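Local structure of uncharacterized protein (Leishmania major, 2B4W) at residues P255-P258 against L259-D262; K23-G27 against Y28-N32. The protein is of unknown function but belongs to a family grouped with the beta-fructosidase-like proteins, whose typical fold is a five-bladed beta-propeller. One frame throughout, in Å; residues are numbered along the deposited sequence.

Overall arrangement
Contact 2 (residues 23-32) comes first along the chain, in the turn between strands 16-23 and 29-31; contact 1 (residues 255-262) follows much later, in the loop joining strands 238-245 and 264-271. Their centres lie about 17 Å apart, and their nearest atoms approach to about 4 Å without touching. Strands 16-23, 29-31 and 264-271 belong to the same mixed sheet, whereas 238-245 is an edge strand of a five-stranded antiparallel sheet. Glu-50 gives a polar link: its OE1 pairs with both Lys-256 NZ and Tyr-31 OH. Early and late parts of the chain thus meet, consistent with ring closure in a propeller-like fold.

Contact 1 of 2, residues P255-P258 against L259-D262; sequences PKVP and LLAD
Leu-260 folds back over Val-257 through both its backbone and its side chain. Its N-H reaches Val-257 O at 2.8 Å with a nearly straight N-H...O angle of 164°, entering above the carbonyl plane. One residue on, Ala-261 N bonds Pro-258 O at 3.1 Å; the 136° angle shows a more bent geometry. Two successive bonds spanning three residues define a short 3-10 turn. Pro-258 opens it, where its missing N-H costs no bond of this pattern.

The side chain of Leu-260 can be traced outward. CB sits 3.6 Å from Val-257 O, the same oxygen that its own N-H grips, and 4.2 Å from Pro-255 CB. With CG turned anti to the carbonyl carbon (chi1 -70°), the branch point comes within 4.1 Å of Val-257 CG2. CD1 then continues along that methyl, so a single valine branch serves both CG and the tip. Val-257 CG2 also lies 3.9 Å from Leu-259 CB, and these two side chains run alongside each other in the same direction. Pro-255 packs roughly at right angles to Val-257, as seen from Leu-260 CB: its CB lies 3.5 Å from Leu-260 O, while its CG meets Ala-261 CB.

Lys-256 takes its amino group away from the turn, to a salt bridge with Glu-50, a hydrogen bond to Lys-51 O and a cation-pi contact with Trp-55, against which Val-257 also rests. Leu-259 and Asp-262 make backbone hydrogen bonds to Ser-222, just before strand 223-231, and Tyr-224, within it. The turn lies near the surface, with Leu-260 buried, where the chain passes from edge strand 238-245 of one sheet to strand 264-271 of another, a crossing consistent with a connection between propeller blades.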
ATOM      1  N   PRO A 255      -4.749  11.118  15.640  1.00 32.67           N
ATOM      2  CA  PRO A 255      -3.925   9.935  15.352  1.00 38.79           C
ATOM      3  C   PRO A 255      -4.076   8.899  16.468  1.00 37.28           C
ATOM      4  O   PRO A 255      -4.773   9.108  17.463  1.00 27.26           O
ATOM      5  CB  PRO A 255      -2.503  10.485  15.297  1.00 32.80           C
ATOM      6  CG  PRO A 255      -2.550  11.761  16.071  1.00 28.08           C
ATOM      7  CD  PRO A 255      -3.942  12.296  15.949  1.00 32.33           C
ATOM      8  N   LYS A 256      -3.408   7.769  16.266  1.00 33.29           N
ATOM      9  CA  LYS A 256      -3.416   6.726  17.281  1.00 36.44           C
ATOM     10  C   LYS A 256      -2.783   7.329  18.543  1.00 35.70           C
ATOM     11  O   LYS A 256      -3.292   7.212  19.649  1.00 49.08           O
ATOM     12  CB  LYS A 256      -2.645   5.480  16.856  1.00 25.46           C
ATOM     13  CG  LYS A 256      -2.953   4.248  17.698  1.00 27.37           C
ATOM     14  CD  LYS A 256      -2.333   3.003  17.100  1.00 25.38           C
ATOM     15  CE  LYS A 256      -2.757   1.739  17.832  1.00 20.90           C
ATOM     16  NZ  LYS A 256      -4.161   1.351  17.606  1.00 28.08           N
ATOM     17  N   VAL A 257      -1.652   7.976  18.311  1.00 28.26           N
ATOM     18  CA  VAL A 257      -0.929   8.725  19.325  1.00 36.11           C
ATOM     19  C   VAL A 257      -0.402  10.018  18.718  1.00 43.05           C
ATOM     20  O   VAL A 257      -0.171  10.085  17.513  1.00 45.32           O
ATOM     21  CB  VAL A 257       0.235   7.915  19.905  1.00 35.14           C
ATOM     22  CG1 VAL A 257      -0.324   6.705  20.642  1.00 31.70           C
ATOM     23  CG2 VAL A 257       1.199   7.519  18.803  1.00 30.78           C
ATOM     24  N   PRO A 258      -0.246  11.008  19.584  1.00 47.69           N
ATOM     25  CA  PRO A 258       0.213  12.341  19.201  1.00 43.10           C
ATOM     26  C   PRO A 258       1.455  12.301  18.318  1.00 34.56           C
ATOM     27  O   PRO A 258       1.685  13.126  17.437  1.00 40.60           O
ATOM     28  CB  PRO A 258       0.565  12.996  20.539  1.00 46.71           C
ATOM     29  CG  PRO A 258       0.373  11.970  21.596  1.00 52.83           C
ATOM     30  CD  PRO A 258      -0.531  10.913  21.028  1.00 54.04           C
ATOM     31  N   LEU A 259       2.296  11.316  18.571  1.00 24.91           N
ATOM     32  CA  LEU A 259       3.542  11.161  17.839  1.00 38.39           C
ATOM     33  C   LEU A 259       3.336  10.980  16.340  1.00 40.54           C
ATOM     34  O   LEU A 259       4.249  11.194  15.534  1.00 28.62           O
ATOM     35  CB  LEU A 259       4.253   9.951  18.437  1.00 37.17           C
ATOM     36  CG  LEU A 259       5.620   9.553  17.941  1.00 35.44           C
ATOM     37  CD1 LEU A 259       6.386   8.896  19.092  1.00 67.85           C
ATOM     38  CD2 LEU A 259       5.576   8.603  16.753  1.00 45.02           C
ATOM     39  N   LEU A 260       2.135  10.553  15.968  1.00 39.13           N
ATOM     40  CA  LEU A 260       1.861  10.219  14.572  1.00 26.25           C
ATOM     41  C   LEU A 260       0.913  11.249  13.978  1.00 39.44           C
ATOM     42  O   LEU A 260       0.129  10.910  13.096  1.00 35.86           O
ATOM     43  CB  LEU A 260       1.280   8.814  14.495  1.00 30.66           C
ATOM     44  CG  LEU A 260       2.274   7.689  14.811  1.00 25.96           C
ATOM     45  CD1 LEU A 260       1.545   6.361  14.911  1.00 29.18           C
ATOM     46  CD2 LEU A 260       3.378   7.635  13.766  1.00 42.68           C
ATOM     47  N   ALA A 261       1.025  12.475  14.489  1.00 32.57           N
ATOM     48  CA  ALA A 261       0.195  13.586  14.053  1.00 28.58           C
ATOM     49  C   ALA A 261       0.602  14.100  12.676  1.00 21.18           C
ATOM     50  O   ALA A 261      -0.117  14.876  12.048  1.00 39.00           O
ATOM     51  CB  ALA A 261       0.230  14.720  15.076  1.00 39.13           C
ATOM     52  N   ASP A 262       1.756  13.652  12.200  1.00 25.71           N
ATOM     53  CA  ASP A 262       2.181  13.976  10.853  1.00 23.35           C
ATOM     54  C   ASP A 262       2.508  12.729  10.034  1.00 16.74           C
ATOM     55  O   ASP A 262       3.457  12.775   9.246  1.00 29.67           O
ATOM     56  CB  ASP A 262       3.401  14.908  10.897  1.00 21.92           C
ATOM     57  CG  ASP A 262       3.502  15.715   9.611  1.00 38.66           C
ATOM     58  OD1 ASP A 262       2.610  15.577   8.738  1.00 43.25           O
ATOM     59  OD2 ASP A 262       4.487  16.470   9.482  1.00 42.18           O
TER

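Contact 2 of 2, residues K23-G27 against Y28-N32; sequences KGVDG and YDVYN
Val-25 and Val-30 meet methyl to methyl, CG2 of Val-25 lying 3.5 Å from CG2 of Val-30, with the two side chains crossing at about a right angle. Val-30 sets CG1 opposite its backbone nitrogen (chi1 179°), which leaves CG2 as the branch that faces Val-25. Phe-63 of strand 59-67 touches both valines.

Between them the backbone makes a type II beta turn from Val-25 to Tyr-28, leading from strand 16-23 into strand 29-31 of the mixed sheet. Tyr-28 N donates to Val-25 O at 3.1 Å with an angle of 153°, and Gly-27 occupies the third turn position with the positive phi expected there. A water gives a second bond to Val-25 O at 2.9 Å and also donates to Tyr-28 O at 3.0 Å, bridging the carbonyls of the turn's two end residues.

In Tyr-28, chi1 of -70° places CG beside the backbone nitrogen and carries the ring back along the turn. Val-25 O consequently lies at the ring edge, 3.8 Å from Tyr-28 CD1, and near the plane of the ring. The Asp-29 carboxylate takes no part in the turn; its OD2 forms a salt bridge with Arg-52 NE.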
ATOM      1  N   LYS A  23     -18.429   0.458   8.488  1.00 22.50           N
ATOM      2  CA  LYS A  23     -19.547  -0.106   9.223  1.00 20.73           C
ATOM      3  C   LYS A  23     -19.374  -1.590   9.469  1.00 23.75           C
ATOM      4  O   LYS A  23     -18.776  -2.327   8.701  1.00 24.05           O
ATOM      5  CB  LYS A  23     -20.873   0.129   8.506  1.00 24.42           C
ATOM      6  CG  LYS A  23     -21.293   1.581   8.377  1.00 34.93           C
ATOM      7  CD  LYS A  23     -22.263   1.750   7.207  1.00 41.38           C
ATOM      8  CE  LYS A  23     -23.538   2.432   7.691  1.00 51.73           C
ATOM      9  NZ  LYS A  23     -23.219   3.722   8.372  1.00 74.86           N
ATOM     10  N   GLY A  24     -19.958  -1.986  10.589  1.00 26.46           N
ATOM     11  CA  GLY A  24     -19.871  -3.336  11.085  1.00 16.35           C
ATOM     12  C   GLY A  24     -18.599  -3.535  11.899  1.00 23.86           C
ATOM     13  O   GLY A  24     -18.260  -4.661  12.274  1.00 28.93           O
ATOM     14  N   VAL A  25     -17.835  -2.481  12.193  1.00 32.94           N
ATOM     15  CA  VAL A  25     -16.700  -2.714  13.106  1.00 29.77           C
ATOM     16  C   VAL A  25     -16.665  -1.636  14.173  1.00 23.31           C
ATOM     17  O   VAL A  25     -15.612  -1.079  14.485  1.00 31.61           O
ATOM     18  CB  VAL A  25     -15.347  -2.765  12.380  1.00 28.68           C
ATOM     19  CG1 VAL A  25     -15.373  -3.852  11.310  1.00 23.99           C
ATOM     20  CG2 VAL A  25     -15.005  -1.414  11.774  1.00 26.45           C
ATOM     21  N   ASP A  26     -17.841  -1.328  14.718  1.00 23.55           N
ATOM     22  CA  ASP A  26     -17.970  -0.310  15.757  1.00 27.75           C
ATOM     23  C   ASP A  26     -17.001  -0.530  16.906  1.00 26.12           C
ATOM     24  O   ASP A  26     -16.785  -1.646  17.377  1.00 27.12           O
ATOM     25  CB  ASP A  26     -19.424  -0.319  16.243  1.00 36.58           C
ATOM     26  CG  ASP A  26     -20.386   0.183  15.181  1.00 42.84           C
ATOM     27  OD1 ASP A  26     -19.950   0.790  14.177  1.00 38.02           O
ATOM     28  OD2 ASP A  26     -21.601  -0.039  15.361  1.00 42.31           O
ATOM     29  N   GLY A  27     -16.330   0.504  17.411  1.00 23.51           N
ATOM     30  CA  GLY A  27     -15.437   0.268  18.540  1.00 28.34           C
ATOM     31  C   GLY A  27     -13.988   0.174  18.113  1.00 35.67           C
ATOM     32  O   GLY A  27     -13.094   0.382  18.939  1.00 25.68           O
ATOM     33  N   TYR A  28     -13.810  -0.132  16.823  1.00 25.53           N
ATOM     34  CA  TYR A  28     -12.484  -0.268  16.240  1.00 17.06           C
ATOM     35  C   TYR A  28     -12.086   0.874  15.316  1.00 19.73           C
ATOM     36  O   TYR A  28     -12.901   1.551  14.703  1.00 30.65           O
ATOM     37  CB  TYR A  28     -12.374  -1.561  15.439  1.00 24.99           C
ATOM     38  CG  TYR A  28     -12.365  -2.819  16.255  1.00 29.16           C
ATOM     39  CD1 TYR A  28     -13.578  -3.373  16.665  1.00 31.89           C
ATOM     40  CD2 TYR A  28     -11.180  -3.444  16.600  1.00 26.33           C
ATOM     41  CE1 TYR A  28     -13.566  -4.535  17.412  1.00 30.39           C
ATOM     42  CE2 TYR A  28     -11.172  -4.614  17.353  1.00 22.42           C
ATOM     43  CZ  TYR A  28     -12.375  -5.139  17.753  1.00 25.50           C
ATOM     44  OH  TYR A  28     -12.396  -6.305  18.497  1.00 37.92           O
ATOM     45  N   ASP A  29     -10.770   1.056  15.217  1.00 30.19           N
ATOM     46  CA  ASP A  29     -10.175   1.865  14.168  1.00 24.04           C
ATOM     47  C   ASP A  29      -9.984   0.945  12.953  1.00 23.10           C
ATOM     48  O   ASP A  29      -9.822  -0.270  13.108  1.00 21.61           O
ATOM     49  CB  ASP A  29      -8.829   2.447  14.553  1.00 24.56           C
ATOM     50  CG  ASP A  29      -8.889   3.670  15.434  1.00 30.54           C
ATOM     51  OD1 ASP A  29      -9.963   4.293  15.492  1.00 28.32           O
ATOM     52  OD2 ASP A  29      -7.866   4.000  16.066  1.00 32.47           O
ATOM     53  N   VAL A  30     -10.001   1.536  11.783  1.00 25.42           N
ATOM     54  CA  VAL A  30      -9.719   0.865  10.524  1.00 20.58           C
ATOM     55  C   VAL A  30      -8.734   1.742   9.759  1.00 16.36           C
ATOM     56  O   VAL A  30      -9.044   2.917   9.580  1.00 22.70           O
ATOM     57  CB  VAL A  30     -10.965   0.647   9.660  1.00 18.93           C
ATOM     58  CG1 VAL A  30     -10.527  -0.041   8.364  1.00 19.34           C
ATOM     59  CG2 VAL A  30     -12.014  -0.167  10.393  1.00 32.24           C
ATOM     60  N   TYR A  31      -7.595   1.211   9.364  1.00 17.47           N
ATOM     61  CA  TYR A  31      -6.551   2.047   8.779  1.00 19.67           C
ATOM     62  C   TYR A  31      -5.615   1.147   7.972  1.00 15.81           C
ATOM     63  O   TYR A  31      -5.940  -0.026   7.892  1.00 16.56           O
ATOM     64  CB  TYR A  31      -5.821   2.843   9.837  1.00 18.41           C
ATOM     65  CG  TYR A  31      -5.047   2.117  10.892  1.00 19.64           C
ATOM     66  CD1 TYR A  31      -5.654   1.506  11.987  1.00 20.63           C
ATOM     67  CD2 TYR A  31      -3.670   2.053  10.798  1.00 22.45           C
ATOM     68  CE1 TYR A  31      -4.868   0.860  12.922  1.00 30.86           C
ATOM     69  CE2 TYR A  31      -2.882   1.413  11.721  1.00 22.94           C
ATOM     70  CZ  TYR A  31      -3.503   0.810  12.798  1.00 30.73           C
ATOM     71  OH  TYR A  31      -2.714   0.164  13.725  1.00 24.23           O
ATOM     72  N   ASN A  32      -4.583   1.748   7.423  1.00 19.99           N
ATOM     73  CA  ASN A  32      -3.618   1.156   6.520  1.00 27.73           C
ATOM     74  C   ASN A  32      -4.250   0.046   5.675  1.00 30.32           C
ATOM     75  O   ASN A  32      -3.895  -1.127   5.723  1.00 24.42           O
ATOM     76  CB  ASN A  32      -2.429   0.638   7.316  1.00 19.94           C
ATOM     77  CG  ASN A  32      -1.676   1.764   8.001  1.00 24.60           C
ATOM     78  OD1 ASN A  32      -1.950   2.949   7.817  1.00 20.16           O
ATOM     79  ND2 ASN A  32      -0.693   1.376   8.802  1.00 23.84           N
TER
HETATM   80  O   HOH W   1     -15.556   1.581  13.320  1.00 34.64           O